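Side-chain contacts in lytic switch protein BZLF1 (Human herpesvirus 4, PDB 2C9L), which switches Epstein-Barr virus from latency to the lytic cycle, binding DNA, including methylated viral promoters, as a homodimeric bZIP transcription factor: residues 5-8 / 9-12; 11-14 / 15-19. The protein carries 2 engineered substitutions. All coordinates share one frame; numbering follows the deposited sequence.

Interaction 1 (5-8 / 9-12); sequences KRYK and NRVA. With nucleotides of chain A; nucleotides of chain B.
Tyr7 and Val11, one helical turn apart, make the apolar part of this contact. Methyl CG2 of Val11 sits over one face of the Tyr7 ring, 3.6 Å from CZ, in a CH-pi contact displaced toward the phenol end. The ring reaches it because its CG stands anti to the backbone N (chi1 165°), which leads the side chain outward with a lean toward the C-terminal turn, where the methyl of Val11 waits. At the edge of the same ring, in its plane, Arg10 NH1 lies 3.7 Å from CD1, and the guanidinium stands nearly upright to the ring, 78° between planes.

The charged side chains turn to the DNA backbone. Arg10 NE donates to OP2 of DT11 of chain A at 2.7 Å, and NH2 reaches the same oxygen. Arg6 repeats the pattern one nucleotide on, its NE 3.0 Å from OP2 of DC12 of chain A. Arginine suits this place because NE and NH2, on one edge of a flat group, can both donate to a single phosphate oxygen; Lys8 NZ instead forms a salt bridge with a further phosphate.

Base recognition falls to Asn9, whose amide offers an acceptor and a donor at once. OD1 accepts from N4 of DC12 of chain A at 2.8 Å, while ND2 gives a nearly straight bond (168°) to O4 of DT7 of chain B, also 2.8 Å, so bases of both strands fix the amide's rotation. A base-reading asparagine on a helix laid in the major groove, here with phosphate-binding arginines on neighbouring positions, is characteristic of the bZIP basic region.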
ATOM      1  N   LYS C   5      -2.623 -23.892  27.578  1.00 23.87           N
ATOM      2  CA  LYS C   5      -1.633 -23.253  26.725  1.00 29.67           C
ATOM      3  C   LYS C   5      -2.044 -23.478  25.273  1.00 26.22           C
ATOM      4  O   LYS C   5      -1.970 -22.583  24.451  1.00 26.48           O
ATOM      5  CB  LYS C   5      -0.244 -23.853  26.971  1.00 43.38           C
ATOM      6  CG  LYS C   5       0.873 -23.116  26.233  1.00 67.05           C
ATOM      7  CD  LYS C   5       2.259 -23.661  26.569  1.00 69.71           C
ATOM      8  CE  LYS C   5       2.518 -24.996  25.890  1.00 79.73           C
ATOM      9  NZ  LYS C   5       3.906 -25.478  26.147  1.00 72.48           N
ATOM     10  N   ARG C   6      -2.491 -24.690  24.982  1.00 23.58           N
ATOM     11  CA  ARG C   6      -2.937 -25.061  23.656  1.00 26.76           C
ATOM     12  C   ARG C   6      -4.158 -24.227  23.256  1.00 39.12           C
ATOM     13  O   ARG C   6      -4.279 -23.793  22.103  1.00 24.93           O
ATOM     14  CB  ARG C   6      -3.285 -26.547  23.651  1.00 33.76           C
ATOM     15  CG  ARG C   6      -3.795 -27.093  22.340  1.00 36.53           C
ATOM     16  CD  ARG C   6      -3.894 -28.609  22.441  1.00 37.66           C
ATOM     17  NE  ARG C   6      -2.579 -29.220  22.611  1.00 51.56           N
ATOM     18  CZ  ARG C   6      -2.341 -30.304  23.341  1.00 60.28           C
ATOM     19  NH1 ARG C   6      -3.331 -30.908  23.990  1.00 51.75           N
ATOM     20  NH2 ARG C   6      -1.113 -30.801  23.407  1.00 58.53           N
ATOM     21  N   TYR C   7      -5.069 -24.015  24.209  1.00 22.72           N
ATOM     22  CA  TYR C   7      -6.263 -23.219  23.942  1.00 17.44           C
ATOM     23  C   TYR C   7      -5.900 -21.766  23.650  1.00 10.98           C
ATOM     24  O   TYR C   7      -6.435 -21.154  22.729  1.00 22.04           O
ATOM     25  CB  TYR C   7      -7.217 -23.230  25.142  1.00 26.80           C
ATOM     26  CG  TYR C   7      -8.256 -22.143  25.041  1.00 16.21           C
ATOM     27  CD1 TYR C   7      -9.308 -22.255  24.141  1.00 17.55           C
ATOM     28  CD2 TYR C   7      -8.147 -20.967  25.790  1.00 27.05           C
ATOM     29  CE1 TYR C   7     -10.236 -21.221  23.968  1.00 29.13           C
ATOM     30  CE2 TYR C   7      -9.075 -19.922  25.630  1.00 30.26           C
ATOM     31  CZ  TYR C   7     -10.113 -20.062  24.714  1.00 31.61           C
ATOM     32  OH  TYR C   7     -11.035 -19.059  24.533  1.00 43.82           O
ATOM     33  N   LYS C   8      -5.024 -21.210  24.472  1.00 10.85           N
ATOM     34  CA  LYS C   8      -4.596 -19.836  24.305  1.00 24.33           C
ATOM     35  C   LYS C   8      -3.846 -19.648  22.985  1.00 31.68           C
ATOM     36  O   LYS C   8      -3.972 -18.602  22.355  1.00 24.78           O
ATOM     37  CB  LYS C   8      -3.717 -19.412  25.489  1.00 22.01           C
ATOM     38  CG  LYS C   8      -4.523 -19.134  26.766  1.00 34.98           C
ATOM     39  CD  LYS C   8      -3.684 -19.279  28.028  1.00 45.17           C
ATOM     40  CE  LYS C   8      -2.549 -18.275  28.086  1.00 58.17           C
ATOM     41  NZ  LYS C   8      -3.047 -16.877  28.187  1.00 70.74           N
ATOM     42  N   ASN C   9      -3.075 -20.640  22.554  1.00 23.77           N
ATOM     43  CA  ASN C   9      -2.358 -20.481  21.293  1.00 27.28           C
ATOM     44  C   ASN C   9      -3.343 -20.550  20.133  1.00 21.94           C
ATOM     45  O   ASN C   9      -3.152 -19.899  19.106  1.00 21.00           O
ATOM     46  CB  ASN C   9      -1.278 -21.553  21.128  1.00 18.72           C
ATOM     47  CG  ASN C   9      -0.392 -21.297  19.919  1.00 27.48           C
ATOM     48  OD1 ASN C   9      -0.394 -22.064  18.958  1.00 16.15           O
ATOM     49  ND2 ASN C   9       0.360 -20.210  19.959  1.00 16.37           N
ATOM     50  N   ARG C  10      -4.400 -21.337  20.303  1.00 18.19           N
ATOM     51  CA  ARG C  10      -5.418 -21.459  19.272  1.00 17.66           C
ATOM     52  C   ARG C  10      -6.092 -20.087  19.097  1.00 24.16           C
ATOM     53  O   ARG C  10      -6.467 -19.703  17.993  1.00 22.63           O
ATOM     54  CB  ARG C  10      -6.449 -22.507  19.678  1.00 23.35           C
ATOM     55  CG  ARG C  10      -7.393 -22.922  18.566  1.00 27.04           C
ATOM     56  CD  ARG C  10      -8.505 -23.795  19.142  1.00 24.06           C
ATOM     57  NE  ARG C  10      -7.956 -24.926  19.886  1.00 23.72           N
ATOM     58  CZ  ARG C  10      -8.457 -25.403  21.021  1.00 25.15           C
ATOM     59  NH1 ARG C  10      -9.534 -24.848  21.569  1.00 22.70           N
ATOM     60  NH2 ARG C  10      -7.881 -26.442  21.605  1.00 25.97           N
ATOM     61  N   VAL C  11      -6.227 -19.347  20.192  1.00 24.54           N
ATOM     62  CA  VAL C  11      -6.825 -18.013  20.138  1.00 26.15           C
ATOM     63  C   VAL C  11      -5.863 -17.035  19.444  1.00 20.49           C
ATOM     64  O   VAL C  11      -6.281 -16.239  18.609  1.00 30.15           O
ATOM     65  CB  VAL C  11      -7.152 -17.486  21.553  1.00 32.07           C
ATOM     66  CG1 VAL C  11      -7.569 -16.006  21.499  1.00 27.42           C
ATOM     67  CG2 VAL C  11      -8.282 -18.322  22.160  1.00 39.28           C
ATOM     68  N   ALA C  12      -4.582 -17.107  19.792  1.00 24.14           N
ATOM     69  CA  ALA C  12      -3.570 -16.232  19.194  1.00 25.52           C
ATOM     70  C   ALA C  12      -3.368 -16.481  17.700  1.00 23.05           C
ATOM     71  O   ALA C  12      -3.124 -15.534  16.958  1.00 24.65           O
ATOM     72  CB  ALA C  12      -2.252 -16.366  19.932  1.00 22.12           C
TER
ATOM     73  P    DT A  11      -5.718 -27.840  18.665  1.00 29.39           P
ATOM     74  OP1  DT A  11      -6.235 -29.070  19.293  1.00 29.60           O
ATOM     75  OP2  DT A  11      -5.881 -26.542  19.331  1.00 27.77           O
ATOM     76  O5'  DT A  11      -4.165 -28.032  18.377  1.00 32.11           O
ATOM     77  C5'  DT A  11      -3.832 -29.082  17.486  1.00 35.92           C
ATOM     78  C4'  DT A  11      -2.348 -29.257  17.244  1.00 25.20           C
ATOM     79  O4'  DT A  11      -1.892 -28.370  16.189  1.00 25.69           O
ATOM     80  C3'  DT A  11      -1.428 -28.929  18.414  1.00 32.43           C
ATOM     81  O3'  DT A  11      -0.518 -29.985  18.662  1.00 33.92           O
ATOM     82  C2'  DT A  11      -0.884 -27.527  18.140  1.00 28.24           C
ATOM     83  C1'  DT A  11      -0.806 -27.535  16.640  1.00 20.87           C
ATOM     84  N1   DT A  11      -0.839 -26.222  15.955  1.00 22.00           N
ATOM     85  C2   DT A  11      -0.016 -25.956  14.859  1.00 21.10           C
ATOM     86  O2   DT A  11       0.728 -26.763  14.364  1.00 21.02           O
ATOM     87  N3   DT A  11      -0.115 -24.678  14.361  1.00 16.50           N
ATOM     88  C4   DT A  11      -0.944 -23.675  14.818  1.00 27.78           C
ATOM     89  O4   DT A  11      -0.939 -22.579  14.265  1.00 25.24           O
ATOM     90  C5   DT A  11      -1.787 -24.035  15.958  1.00 22.63           C
ATOM     91  C7   DT A  11      -2.725 -23.017  16.536  1.00 14.80           C
ATOM     92  C6   DT A  11      -1.684 -25.269  16.448  1.00 21.64           C
ATOM     93  P    DC A  12       0.416 -29.934  19.957  1.00 34.97           P
ATOM     94  OP1  DC A  12       0.568 -31.361  20.361  1.00 46.23           O
ATOM     95  OP2  DC A  12      -0.067 -28.953  20.928  1.00 36.08           O
ATOM     96  O5'  DC A  12       1.787 -29.426  19.326  1.00 31.07           O
ATOM     97  C5'  DC A  12       2.217 -30.061  18.130  1.00 29.75           C
ATOM     98  C4'  DC A  12       3.530 -29.520  17.607  1.00 32.69           C
ATOM     99  O4'  DC A  12       3.360 -28.266  16.887  1.00 22.19           O
ATOM    100  C3'  DC A  12       4.580 -29.209  18.673  1.00 36.44           C
ATOM    101  O3'  DC A  12       5.857 -29.598  18.176  1.00 47.13           O
ATOM    102  C2'  DC A  12       4.433 -27.707  18.923  1.00 34.75           C
ATOM    103  C1'  DC A  12       4.099 -27.218  17.529  1.00 20.21           C
ATOM    104  N1   DC A  12       3.374 -25.947  17.387  1.00 20.69           N
ATOM    105  C2   DC A  12       3.720 -25.089  16.329  1.00 29.56           C
ATOM    106  O2   DC A  12       4.617 -25.433  15.564  1.00 19.13           O
ATOM    107  N3   DC A  12       3.058 -23.903  16.181  1.00 18.65           N
ATOM    108  C4   DC A  12       2.092 -23.573  17.038  1.00 25.99           C
ATOM    109  N4   DC A  12       1.469 -22.390  16.850  1.00 20.12           N
ATOM    110  C5   DC A  12       1.720 -24.437  18.128  1.00 20.48           C
ATOM    111  C6   DC A  12       2.388 -25.597  18.263  1.00 19.19           C
TER
ATOM    112  P    DT B   7       1.937 -11.426  14.422  1.00 33.07           P
ATOM    113  OP1  DT B   7       2.438 -10.250  13.653  1.00 39.62           O
ATOM    114  OP2  DT B   7       0.476 -11.733  14.420  1.00 25.57           O
ATOM    115  O5'  DT B   7       2.715 -12.742  13.955  1.00 33.42           O
ATOM    116  C5'  DT B   7       4.143 -12.728  13.989  1.00 30.76           C
ATOM    117  C4'  DT B   7       4.768 -13.999  13.456  1.00 32.42           C
ATOM    118  O4'  DT B   7       4.698 -15.080  14.421  1.00 22.53           O
ATOM    119  C3'  DT B   7       4.073 -14.566  12.214  1.00 27.55           C
ATOM    120  O3'  DT B   7       5.033 -15.246  11.419  1.00 36.96           O
ATOM    121  C2'  DT B   7       3.107 -15.603  12.777  1.00 22.07           C
ATOM    122  C1'  DT B   7       3.986 -16.171  13.851  1.00 16.33           C
ATOM    123  N1   DT B   7       3.410 -17.004  14.908  1.00 33.23           N
ATOM    124  C2   DT B   7       4.151 -18.068  15.381  1.00 35.43           C
ATOM    125  O2   DT B   7       5.254 -18.356  14.961  1.00 26.63           O
ATOM    126  N3   DT B   7       3.540 -18.781  16.374  1.00 27.03           N
ATOM    127  C4   DT B   7       2.291 -18.536  16.924  1.00 30.44           C
ATOM    128  O4   DT B   7       1.878 -19.248  17.808  1.00 20.34           O
ATOM    129  C5   DT B   7       1.575 -17.413  16.373  1.00 29.57           C
ATOM    130  C7   DT B   7       0.212 -17.072  16.908  1.00 21.08           C
ATOM    131  C6   DT B   7       2.164 -16.720  15.401  1.00 17.31           C
TER

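Interaction 2 (11-14 / 15-19); sequences VAAR and KSRAK. Engineered in segment 11-14: Ala13 (natural residue Ser). Engineered in segment 15-19: Ser16 (natural residue Cys). With nucleotides of chain B; nucleotides of chain A.
Arg17 folds its guanidinium back over the preceding turn, one face lying on CA of Arg14, with NH2 3.7 Å from CB of Ala13. The bend at chi3 (-80°) turns the group this way; its plane stands almost perpendicular to that of Arg14, 87° apart. Both cations lie near the phosphate of DC10 of chain A, which would offset their like charge: Arg14 grips it edge-on with two bonds, NE to OP2 at 2.9 Å and NH2 to OP1 at 2.7 Å, whereas Arg17 NH2 stays 3.7 Å from OP2.

Another set of side chains serves chain B. Extended lysines span the gap to its backbone, Lys15 NZ reaching OP1 of DA6 at 2.8 Å and Lys19 NZ reaching OP1 of DT7 at 2.8 Å. The engineered Ser16 donates from OG to OP2 of DT7 at 2.7 Å. The methyl C7 of DT7 lies against the backbone here, 3.8 Å from N of the engineered Ala13, and CB of Ala12 is beside it. In the natural protein, a serine at position 13 and Arg17 recognise CpG methylation, so these two successive turns carry the methylation-reading positions of the bZIP basic region, the first of them altered here.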
ATOM      1  N   VAL C  11      -6.227 -19.347  20.192  1.00 24.54           N
ATOM      2  CA  VAL C  11      -6.825 -18.013  20.138  1.00 26.15           C
ATOM      3  C   VAL C  11      -5.863 -17.035  19.444  1.00 20.49           C
ATOM      4  O   VAL C  11      -6.281 -16.239  18.609  1.00 30.15           O
ATOM      5  CB  VAL C  11      -7.152 -17.486  21.553  1.00 32.07           C
ATOM      6  CG1 VAL C  11      -7.569 -16.006  21.499  1.00 27.42           C
ATOM      7  CG2 VAL C  11      -8.282 -18.322  22.160  1.00 39.28           C
ATOM      8  N   ALA C  12      -4.582 -17.107  19.792  1.00 24.14           N
ATOM      9  CA  ALA C  12      -3.570 -16.232  19.194  1.00 25.52           C
ATOM     10  C   ALA C  12      -3.368 -16.481  17.700  1.00 23.05           C
ATOM     11  O   ALA C  12      -3.124 -15.534  16.958  1.00 24.65           O
ATOM     12  CB  ALA C  12      -2.252 -16.366  19.932  1.00 22.12           C
ATOM     13  N   ALA C  13      -3.469 -17.734  17.250  1.00 20.96           N
ATOM     14  CA  ALA C  13      -3.318 -18.019  15.821  1.00 24.31           C
ATOM     15  C   ALA C  13      -4.492 -17.401  15.071  1.00 26.03           C
ATOM     16  O   ALA C  13      -4.300 -16.808  14.010  1.00 27.28           O
ATOM     17  CB  ALA C  13      -3.262 -19.513  15.550  1.00 10.16           C
ATOM     18  N   ARG C  14      -5.708 -17.552  15.605  1.00 22.29           N
ATOM     19  CA  ARG C  14      -6.884 -16.958  14.963  1.00 29.74           C
ATOM     20  C   ARG C  14      -6.677 -15.447  14.844  1.00 21.78           C
ATOM     21  O   ARG C  14      -6.945 -14.853  13.805  1.00 29.50           O
ATOM     22  CB  ARG C  14      -8.159 -17.208  15.780  1.00 35.39           C
ATOM     23  CG  ARG C  14      -8.670 -18.632  15.734  1.00 40.67           C
ATOM     24  CD  ARG C  14      -9.724 -18.906  16.811  1.00 29.69           C
ATOM     25  NE  ARG C  14     -10.042 -20.330  16.832  1.00 31.13           N
ATOM     26  CZ  ARG C  14     -10.711 -20.953  17.796  1.00 33.51           C
ATOM     27  NH1 ARG C  14     -11.156 -20.282  18.854  1.00 29.41           N
ATOM     28  NH2 ARG C  14     -10.918 -22.258  17.705  1.00 21.95           N
ATOM     29  N   LYS C  15      -6.200 -14.833  15.920  1.00 17.85           N
ATOM     30  CA  LYS C  15      -5.980 -13.392  15.922  1.00 21.56           C
ATOM     31  C   LYS C  15      -4.901 -12.961  14.932  1.00 33.91           C
ATOM     32  O   LYS C  15      -5.034 -11.931  14.265  1.00 27.23           O
ATOM     33  CB  LYS C  15      -5.589 -12.918  17.313  1.00 19.26           C
ATOM     34  CG  LYS C  15      -5.307 -11.416  17.396  1.00 25.68           C
ATOM     35  CD  LYS C  15      -4.866 -11.001  18.800  1.00 35.22           C
ATOM     36  CE  LYS C  15      -4.586  -9.496  18.883  1.00 26.83           C
ATOM     37  NZ  LYS C  15      -3.918  -9.122  20.171  1.00 33.58           N
ATOM     38  N   SER C  16      -3.837 -13.757  14.846  1.00 20.37           N
ATOM     39  CA  SER C  16      -2.725 -13.462  13.962  1.00 22.84           C
ATOM     40  C   SER C  16      -3.159 -13.557  12.520  1.00 21.43           C
ATOM     41  O   SER C  16      -2.845 -12.689  11.714  1.00 26.46           O
ATOM     42  CB  SER C  16      -1.566 -14.428  14.216  1.00 29.45           C
ATOM     43  OG  SER C  16      -0.434 -14.049  13.467  1.00 34.05           O
ATOM     44  N   ARG C  17      -3.897 -14.613  12.197  1.00 23.20           N
ATOM     45  CA  ARG C  17      -4.385 -14.801  10.840  1.00 25.76           C
ATOM     46  C   ARG C  17      -5.334 -13.682  10.419  1.00 29.49           C
ATOM     47  O   ARG C  17      -5.272 -13.206   9.285  1.00 28.00           O
ATOM     48  CB  ARG C  17      -5.089 -16.155  10.709  1.00 26.40           C
ATOM     49  CG  ARG C  17      -4.156 -17.294  10.335  1.00 26.85           C
ATOM     50  CD  ARG C  17      -4.881 -18.625  10.310  1.00 27.52           C
ATOM     51  NE  ARG C  17      -5.051 -19.175  11.650  1.00 30.86           N
ATOM     52  CZ  ARG C  17      -6.224 -19.380  12.239  1.00 28.90           C
ATOM     53  NH1 ARG C  17      -7.354 -19.079  11.614  1.00 30.49           N
ATOM     54  NH2 ARG C  17      -6.263 -19.901  13.455  1.00 25.69           N
ATOM     55  N   ALA C  18      -6.206 -13.256  11.330  1.00 23.56           N
ATOM     56  CA  ALA C  18      -7.161 -12.187  11.014  1.00 31.90           C
ATOM     57  C   ALA C  18      -6.382 -10.889  10.895  1.00 27.64           C
ATOM     58  O   ALA C  18      -6.694 -10.050  10.060  1.00 34.54           O
ATOM     59  CB  ALA C  18      -8.248 -12.054  12.107  1.00 27.30           C
ATOM     60  N   LYS C  19      -5.359 -10.737  11.733  1.00 27.51           N
ATOM     61  CA  LYS C  19      -4.518  -9.550  11.695  1.00 28.53           C
ATOM     62  C   LYS C  19      -3.816  -9.418  10.339  1.00 37.34           C
ATOM     63  O   LYS C  19      -3.662  -8.316   9.818  1.00 30.64           O
ATOM     64  CB  LYS C  19      -3.459  -9.597  12.788  1.00 28.03           C
ATOM     65  CG  LYS C  19      -2.488  -8.423  12.721  1.00 39.53           C
ATOM     66  CD  LYS C  19      -1.297  -8.613  13.648  1.00 51.25           C
ATOM     67  CE  LYS C  19      -0.187  -7.613  13.322  1.00 62.00           C
ATOM     68  NZ  LYS C  19       1.048  -7.828  14.133  1.00 48.69           N
TER
ATOM     69  P    DT B   7       1.937 -11.426  14.422  1.00 33.07           P
ATOM     70  OP1  DT B   7       2.438 -10.250  13.653  1.00 39.62           O
ATOM     71  OP2  DT B   7       0.476 -11.733  14.420  1.00 25.57           O
ATOM     72  O5'  DT B   7       2.715 -12.742  13.955  1.00 33.42           O
ATOM     73  C5'  DT B   7       4.143 -12.728  13.989  1.00 30.76           C
ATOM     74  C4'  DT B   7       4.768 -13.999  13.456  1.00 32.42           C
ATOM     75  O4'  DT B   7       4.698 -15.080  14.421  1.00 22.53           O
ATOM     76  C3'  DT B   7       4.073 -14.566  12.214  1.00 27.55           C
ATOM     77  O3'  DT B   7       5.033 -15.246  11.419  1.00 36.96           O
ATOM     78  C2'  DT B   7       3.107 -15.603  12.777  1.00 22.07           C
ATOM     79  C1'  DT B   7       3.986 -16.171  13.851  1.00 16.33           C
ATOM     80  N1   DT B   7       3.410 -17.004  14.908  1.00 33.23           N
ATOM     81  C2   DT B   7       4.151 -18.068  15.381  1.00 35.43           C
ATOM     82  O2   DT B   7       5.254 -18.356  14.961  1.00 26.63           O
ATOM     83  N3   DT B   7       3.540 -18.781  16.374  1.00 27.03           N
ATOM     84  C4   DT B   7       2.291 -18.536  16.924  1.00 30.44           C
ATOM     85  O4   DT B   7       1.878 -19.248  17.808  1.00 20.34           O
ATOM     86  C5   DT B   7       1.575 -17.413  16.373  1.00 29.57           C
ATOM     87  C7   DT B   7       0.212 -17.072  16.908  1.00 21.08           C
ATOM     88  C6   DT B   7       2.164 -16.720  15.401  1.00 17.31           C
TER
ATOM     89  P    DC A  10      -9.324 -23.502  14.791  1.00 32.40           P
ATOM     90  OP1  DC A  10     -10.611 -23.815  15.467  1.00 35.26           O
ATOM     91  OP2  DC A  10      -8.719 -22.191  14.983  1.00 28.21           O
ATOM     92  O5'  DC A  10      -8.241 -24.599  15.203  1.00 23.04           O
ATOM     93  C5'  DC A  10      -8.553 -25.963  14.937  1.00 28.71           C
ATOM     94  C4'  DC A  10      -7.403 -26.910  15.220  1.00 28.21           C
ATOM     95  O4'  DC A  10      -6.373 -26.829  14.183  1.00 32.30           O
ATOM     96  C3'  DC A  10      -6.654 -26.624  16.528  1.00 26.40           C
ATOM     97  O3'  DC A  10      -6.376 -27.856  17.202  1.00 27.25           O
ATOM     98  C2'  DC A  10      -5.437 -25.792  16.102  1.00 30.80           C
ATOM     99  C1'  DC A  10      -5.116 -26.405  14.759  1.00 18.37           C
ATOM    100  N1   DC A  10      -4.345 -25.604  13.784  1.00 28.41           N
ATOM    101  C2   DC A  10      -3.280 -26.204  13.072  1.00 24.04           C
ATOM    102  O2   DC A  10      -3.015 -27.397  13.248  1.00 27.52           O
ATOM    103  N3   DC A  10      -2.563 -25.461  12.209  1.00 35.21           N
ATOM    104  C4   DC A  10      -2.865 -24.188  12.023  1.00 34.06           C
ATOM    105  N4   DC A  10      -2.119 -23.501  11.135  1.00 26.88           N
ATOM    106  C5   DC A  10      -3.938 -23.556  12.727  1.00 32.23           C
ATOM    107  C6   DC A  10      -4.642 -24.299  13.585  1.00 31.51           C
TER
ATOM    108  P    DA B   6      -0.832 -11.348  20.531  1.00 41.27           P
ATOM    109  OP1  DA B   6      -1.315 -10.007  20.083  1.00 49.12           O
ATOM    110  OP2  DA B   6      -1.752 -12.501  20.503  1.00 31.35           O
ATOM    111  O5'  DA B   6       0.435 -11.727  19.642  1.00 38.91           O
ATOM    112  C5'  DA B   6       1.427 -10.738  19.413  1.00 30.72           C
ATOM    113  C4'  DA B   6       2.376 -11.135  18.302  1.00 39.51           C
ATOM    114  O4'  DA B   6       3.190 -12.261  18.706  1.00 23.37           O
ATOM    115  C3'  DA B   6       1.695 -11.593  17.013  1.00 28.00           C
ATOM    116  O3'  DA B   6       2.479 -11.190  15.905  1.00 29.34           O
ATOM    117  C2'  DA B   6       1.602 -13.107  17.160  1.00 23.14           C
ATOM    118  C1'  DA B   6       2.874 -13.416  17.906  1.00 25.90           C
ATOM    119  N9   DA B   6       2.790 -14.583  18.776  1.00 34.53           N
ATOM    120  C8   DA B   6       1.821 -14.845  19.707  1.00 40.15           C
ATOM    121  N7   DA B   6       1.994 -15.973  20.350  1.00 39.74           N
ATOM    122  C5   DA B   6       3.162 -16.492  19.805  1.00 39.79           C
ATOM    123  C6   DA B   6       3.878 -17.665  20.056  1.00 31.59           C
ATOM    124  N6   DA B   6       3.527 -18.576  20.967  1.00 32.67           N
ATOM    125  N1   DA B   6       4.993 -17.885  19.329  1.00 47.03           N
ATOM    126  C2   DA B   6       5.352 -16.984  18.412  1.00 51.22           C
ATOM    127  N3   DA B   6       4.758 -15.840  18.079  1.00 22.33           N
ATOM    128  C4   DA B   6       3.658 -15.649  18.828  1.00 33.05           C
TER

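Overall arrangement
Near the N terminus of helix 2-48, interaction 1 (5-8 with 9-12) comes first, and interaction 2 (11-14 with 15-19) follows with its centre 10 Å further along. Neither closes a loop: each joins successive turns of one helix. They do not nest or cross but overlap in sequence, sharing Val11 and Ala12, so the second begins on the last two residues of the first. Phosphate contacts run along chain A through both, from DC12 and DT11 to DC10, while DT7 of chain B is met from both. Together they make up much of the basic motif, laid against the DNA, ahead of the leucine-zipper region that contributes to homodimerization.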